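PDB 4F4E: aromatic-amino-acid aminotransferase from Burkholderia pseudomallei, which probably catalyses the pyridoxal-phosphate-dependent transfer of amino groups from tyrosine and related aromatic amino acids to 2-oxoglutarate, working as a homodimer. Local coordinates for residues L54-Y59 and R397-A402; L37-A42 and G389-S394. All coordinates share one frame; numbering follows the deposited sequence.

Contact 1: residues L54-Y59 and R397-A402; sequences LGVGVY and RICVAA
Leu54 lies alongside strand 397-399 and reaches the 3-10 turn that follows it. From CB the chain goes to CG, set anti to the carbonyl carbon (chi1 -60°), and divides into two methyls with different partners. CD1 lies beside Ile398 CG2 at 4.0 Å, the two side chains running the same way. CD2 reaches the turn, 3.7 Å from Cys399 O and a little farther from the methyl of Ala402, which Val56 CG2 also touches at 3.8 Å. The main chain of Leu54 makes the firm polar link: Cys399 N donates to Leu54 O at 2.9 Å, in the carbonyl plane and on a lone pair. A water gives that same oxygen a second bond, donates to Val56 O and accepts from Arg397 NE, and three groups thus fix its position. Arg397, bent at chi3 (80°), brings its guanidinium edge to the loop; NH2 makes a weak bond to Gly55 O at 3.1 Å with an N-H...O angle of 134°. Cys399 SG, anti to its own backbone N, is directed toward the loop, to within 3.6 Å of Val58 O, a buried carbonyl with no hydrogen-bonding partner in the model. Farther along, the Ala401 methyl meets Tyr59 CA and, at 4.0 Å, ring atom CD2. A bound 1,2-ethanediol close to the Arg397 side chain is consistent with the loop and arginine lying by the active-site cleft, as in class I aminotransferases. Strand 371-373 pairs antiparallel with strand 397-399, helix 324-354 packs against Tyr59 and Val400, and Val58 touches Tyr88 of the second subunit.

Contact 2: residues L37-A42 and G389-S394; sequences LGLNEA and GIYAVS
Leu39 and Tyr391 pass each other in opposite directions where helix 35-45 lies over residues 391-393, and no hydrogen bond joins the two segments. The apolar contacts come first. Leu39 has CG anti to its backbone N (chi1 -172°), which turns CD2 to the last strand residue, Tyr391, and CD1 to the loop residues Ala392 and Val393: CD2 meets Tyr391 CB at 4.0 Å, while CD1 approaches Val393 CG2 at 4.2 Å. One turn on, the methyl of Ala42 touches Tyr391 CE2 at 3.9 Å. The tyrosine ring slants across the flank of the helix, with CD2 near Leu39 and the hydroxyl end near Ala42. Leu39 also approaches a main-chain polar atom, in a van der Waals contact: CD1 rests 3.5 Å from Ala392 O. Polar and aromatic partners of Tyr391 come from later in the same helix and just beyond it, where OH is hydrogen-bonded to Asp46 and the ring meets Phe43 edge-to-face. Beneath the helix, strand 390-391 runs parallel to strand 52-53, with Tyr391 bonded through its backbone to Val52. An N-terminal helix laid over a short parallel strand pair, with helix 378-388 leading into one strand, fits the small domain of class I aminotransferases.

The centres of contacts 1 and 2 lie about 12 Å apart, on the same side of the chain's centre, and the two touch directly. Leu54 N stands 2.8 Å from Tyr391 O, a probable hydrogen bond that continues the pairing of strands 52-53 and 390-391 into the loop of contact 1. Ala392 CB also packs on Ile398 CG2, 3.8 Å away. Along the chain the order is 37-42, 54-59, 389-394, 397-402, so the segments alternate and both contacts join the beginning of the chain to its end. Both chain ends thus meet in what is consistent with the small domain, while the large mixed sheet and cofactor-bearing Lys269 belong to the intervening residues.

Contact 1: residues L54-Y59 and R397-A402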
loop_
_atom_site.group_PDB
_atom_site.type_symbol
_atom_site.label_atom_id
_atom_site.label_comp_id
_atom_site.label_asym_id
_atom_site.label_seq_id
_atom_site.Cartn_x
_atom_site.Cartn_y
_atom_site.Cartn_z
ATOM N N LEU A 54 15.395 -20.351 13.438
ATOM C CA LEU A 54 16.028 -19.078 13.819
ATOM C C LEU A 54 16.272 -18.157 12.616
ATOM O O LEU A 54 16.890 -17.116 12.752
ATOM C CB LEU A 54 17.341 -19.364 14.552
ATOM C CG LEU A 54 17.263 -20.189 15.837
ATOM C CD1 LEU A 54 18.697 -20.394 16.394
ATOM C CD2 LEU A 54 16.352 -19.485 16.846
ATOM N N GLY A 55 15.780 -18.547 11.451
ATOM C CA GLY A 55 15.838 -17.730 10.263
ATOM C C GLY A 55 14.690 -16.742 10.096
ATOM O O GLY A 55 14.680 -15.982 9.140
ATOM N N VAL A 56 13.737 -16.735 11.012
ATOM C CA VAL A 56 12.570 -15.814 10.918
ATOM C C VAL A 56 12.990 -14.373 11.212
ATOM O O VAL A 56 14.116 -14.115 11.605
ATOM C CB VAL A 56 11.450 -16.242 11.892
ATOM C CG1 VAL A 56 10.946 -17.658 11.534
ATOM C CG2 VAL A 56 11.967 -16.256 13.345
ATOM N N GLY A 57 12.067 -13.429 11.050
ATOM C CA GLY A 57 12.363 -11.999 11.231
ATOM C C GLY A 57 11.268 -11.295 12.010
ATOM O O GLY A 57 10.997 -10.112 11.810
ATOM N N VAL A 58 10.619 -12.050 12.877
ATOM C CA VAL A 58 9.541 -11.514 13.734
ATOM C C VAL A 58 9.806 -11.969 15.188
ATOM O O VAL A 58 10.563 -12.925 15.443
ATOM C CB VAL A 58 8.164 -11.979 13.260
ATOM C CG1 VAL A 58 7.912 -11.620 11.798
ATOM C CG2 VAL A 58 8.040 -13.497 13.408
ATOM N N TYR A 59 9.197 -11.257 16.137
ATOM C CA TYR A 59 9.231 -11.615 17.549
ATOM C C TYR A 59 8.119 -12.625 17.817
ATOM O O TYR A 59 6.974 -12.370 17.476
ATOM C CB TYR A 59 8.997 -10.385 18.405
ATOM C CG TYR A 59 8.994 -10.633 19.899
ATOM C CD1 TYR A 59 7.852 -11.131 20.541
ATOM C CD2 TYR A 59 10.097 -10.358 20.668
ATOM C CE1 TYR A 59 7.847 -11.336 21.896
ATOM C CE2 TYR A 59 10.089 -10.578 22.047
ATOM C CZ TYR A 59 8.979 -11.051 22.640
ATOM O OH TYR A 59 8.957 -11.279 24.001
ATOM N N ARG A 397 23.340 -15.548 10.636
ATOM C CA ARG A 397 22.274 -14.755 11.301
ATOM C C ARG A 397 21.362 -15.676 12.083
ATOM O O ARG A 397 20.970 -16.746 11.598
ATOM C CB ARG A 397 21.418 -13.985 10.308
ATOM C CG ARG A 397 20.511 -12.944 10.934
ATOM C CD ARG A 397 19.594 -12.356 9.875
ATOM N NE ARG A 397 18.432 -13.177 9.536
ATOM C CZ ARG A 397 17.939 -13.356 8.313
ATOM N NH1 ARG A 397 18.568 -12.869 7.234
ATOM N NH2 ARG A 397 16.877 -14.103 8.128
ATOM N N ILE A 398 21.057 -15.264 13.311
ATOM C CA ILE A 398 20.006 -15.897 14.151
ATOM C C ILE A 398 19.043 -14.788 14.649
ATOM O O ILE A 398 19.464 -13.652 14.905
ATOM C CB ILE A 398 20.588 -16.728 15.322
ATOM C CG1 ILE A 398 21.436 -15.887 16.290
ATOM C CG2 ILE A 398 21.419 -17.904 14.773
ATOM C CD1 ILE A 398 21.760 -16.618 17.601
ATOM N N CYS A 399 17.761 -15.141 14.721
ATOM C CA CYS A 399 16.748 -14.338 15.341
ATOM C C CYS A 399 16.670 -14.712 16.820
ATOM O O CYS A 399 16.139 -15.765 17.184
ATOM C CB CYS A 399 15.412 -14.568 14.660
ATOM S SG CYS A 399 14.131 -13.450 15.258
ATOM N N VAL A 400 17.319 -13.896 17.638
ATOM C CA VAL A 400 17.329 -14.070 19.055
ATOM C C VAL A 400 15.933 -13.885 19.638
ATOM O O VAL A 400 15.618 -14.448 20.661
ATOM C CB VAL A 400 18.381 -13.129 19.685
ATOM C CG1 VAL A 400 18.278 -13.134 21.183
ATOM C CG2 VAL A 400 19.765 -13.600 19.274
ATOM N N ALA A 401 15.084 -13.132 18.925
ATOM C CA ALA A 401 13.650 -12.989 19.239
ATOM C C ALA A 401 12.819 -14.251 19.028
ATOM O O ALA A 401 11.618 -14.269 19.392
ATOM C CB ALA A 401 13.044 -11.799 18.458
ATOM N N ALA A 402 13.407 -15.282 18.410
ATOM C CA ALA A 402 12.790 -16.602 18.280
ATOM C C ALA A 402 13.272 -17.638 19.327
ATOM O O ALA A 402 12.811 -18.773 19.378
ATOM C CB ALA A 402 12.988 -17.127 16.850
HETATM O O HOH W 1 16.793 -14.649 11.384
#

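Contact 2: residues L37-A42 and G389-S394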
loop_
_atom_site.group_PDB
_atom_site.type_symbol
_atom_site.label_atom_id
_atom_site.label_comp_id
_atom_site.label_asym_id
_atom_site.label_seq_id
_atom_site.Cartn_x
_atom_site.Cartn_y
_atom_site.Cartn_z
ATOM N N LEU A 37 13.617 -18.599 1.192
ATOM C CA LEU A 37 12.581 -19.528 0.762
ATOM C C LEU A 37 13.116 -20.936 0.861
ATOM O O LEU A 37 12.407 -21.825 1.315
ATOM C CB LEU A 37 12.106 -19.242 -0.675
ATOM C CG LEU A 37 11.275 -17.969 -0.942
ATOM C CD1 LEU A 37 10.992 -17.842 -2.448
ATOM C CD2 LEU A 37 10.005 -17.926 -0.078
ATOM N N GLY A 38 14.371 -21.128 0.450
ATOM C CA GLY A 38 15.067 -22.419 0.610
ATOM C C GLY A 38 15.157 -22.915 2.053
ATOM O O GLY A 38 14.997 -24.116 2.324
ATOM N N LEU A 39 15.395 -21.990 2.986
ATOM C CA LEU A 39 15.494 -22.319 4.404
ATOM C C LEU A 39 14.120 -22.757 4.898
ATOM O O LEU A 39 13.971 -23.806 5.527
ATOM C CB LEU A 39 16.022 -21.112 5.183
ATOM C CG LEU A 39 16.376 -21.308 6.666
ATOM C CD1 LEU A 39 17.289 -20.211 7.222
ATOM C CD2 LEU A 39 15.072 -21.422 7.443
ATOM N N ASN A 40 13.113 -21.964 4.583
ATOM C CA ASN A 40 11.743 -22.292 4.978
ATOM C C ASN A 40 11.240 -23.572 4.384
ATOM O O ASN A 40 10.492 -24.301 5.038
ATOM C CB ASN A 40 10.810 -21.165 4.576
ATOM C CG ASN A 40 11.119 -19.890 5.304
ATOM O OD1 ASN A 40 11.722 -19.912 6.365
ATOM N ND2 ASN A 40 10.717 -18.757 4.731
ATOM N N GLU A 41 11.640 -23.858 3.149
ATOM C CA GLU A 41 11.232 -25.104 2.496
ATOM C C GLU A 41 11.845 -26.292 3.264
ATOM O O GLU A 41 11.112 -27.220 3.640
ATOM C CB GLU A 41 11.596 -25.121 0.987
ATOM N N ALA A 42 13.158 -26.266 3.501
ATOM C CA ALA A 42 13.805 -27.337 4.254
ATOM C C ALA A 42 13.195 -27.445 5.666
ATOM O O ALA A 42 12.883 -28.539 6.129
ATOM C CB ALA A 42 15.314 -27.136 4.327
ATOM N N GLY A 389 18.373 -30.055 13.657
ATOM C CA GLY A 389 17.104 -29.484 13.259
ATOM C C GLY A 389 16.935 -28.048 13.734
ATOM O O GLY A 389 15.790 -27.586 13.948
ATOM N N ILE A 390 18.066 -27.337 13.897
ATOM C CA ILE A 390 18.086 -25.932 14.268
ATOM C C ILE A 390 18.554 -25.129 13.061
ATOM O O ILE A 390 19.673 -25.360 12.550
ATOM C CB ILE A 390 19.024 -25.665 15.456
ATOM C CG1 ILE A 390 18.707 -26.583 16.684
ATOM C CG2 ILE A 390 19.030 -24.173 15.794
ATOM C CD1 ILE A 390 17.378 -26.452 17.404
ATOM N N TYR A 391 17.686 -24.227 12.582
ATOM C CA TYR A 391 17.848 -23.569 11.301
ATOM C C TYR A 391 18.296 -22.111 11.476
ATOM O O TYR A 391 17.502 -21.269 11.892
ATOM C CB TYR A 391 16.511 -23.616 10.525
ATOM C CG TYR A 391 16.191 -24.994 9.977
ATOM C CD1 TYR A 391 15.845 -26.041 10.839
ATOM C CD2 TYR A 391 16.282 -25.267 8.617
ATOM C CE1 TYR A 391 15.556 -27.284 10.351
ATOM C CE2 TYR A 391 15.981 -26.507 8.120
ATOM C CZ TYR A 391 15.644 -27.525 9.001
ATOM O OH TYR A 391 15.411 -28.770 8.530
ATOM N N ALA A 392 19.575 -21.858 11.232
ATOM C CA ALA A 392 20.123 -20.491 11.147
ATOM C C ALA A 392 20.345 -20.181 9.674
ATOM O O ALA A 392 20.288 -21.081 8.806
ATOM C CB ALA A 392 21.422 -20.405 11.916
ATOM N N VAL A 393 20.544 -18.893 9.365
ATOM C CA VAL A 393 20.783 -18.438 7.992
ATOM C C VAL A 393 22.260 -18.756 7.642
ATOM O O VAL A 393 23.130 -18.808 8.505
ATOM C CB VAL A 393 20.463 -16.932 7.881
ATOM C CG1 VAL A 393 20.575 -16.432 6.449
ATOM C CG2 VAL A 393 19.103 -16.643 8.503
ATOM N N SER A 394 22.550 -18.994 6.375
ATOM C CA SER A 394 23.895 -19.358 5.948
ATOM C C SER A 394 24.995 -18.353 6.314
ATOM O O SER A 394 26.180 -18.706 6.409
ATOM C CB SER A 394 23.871 -19.582 4.442
ATOM O OG SER A 394 23.766 -18.328 3.784
#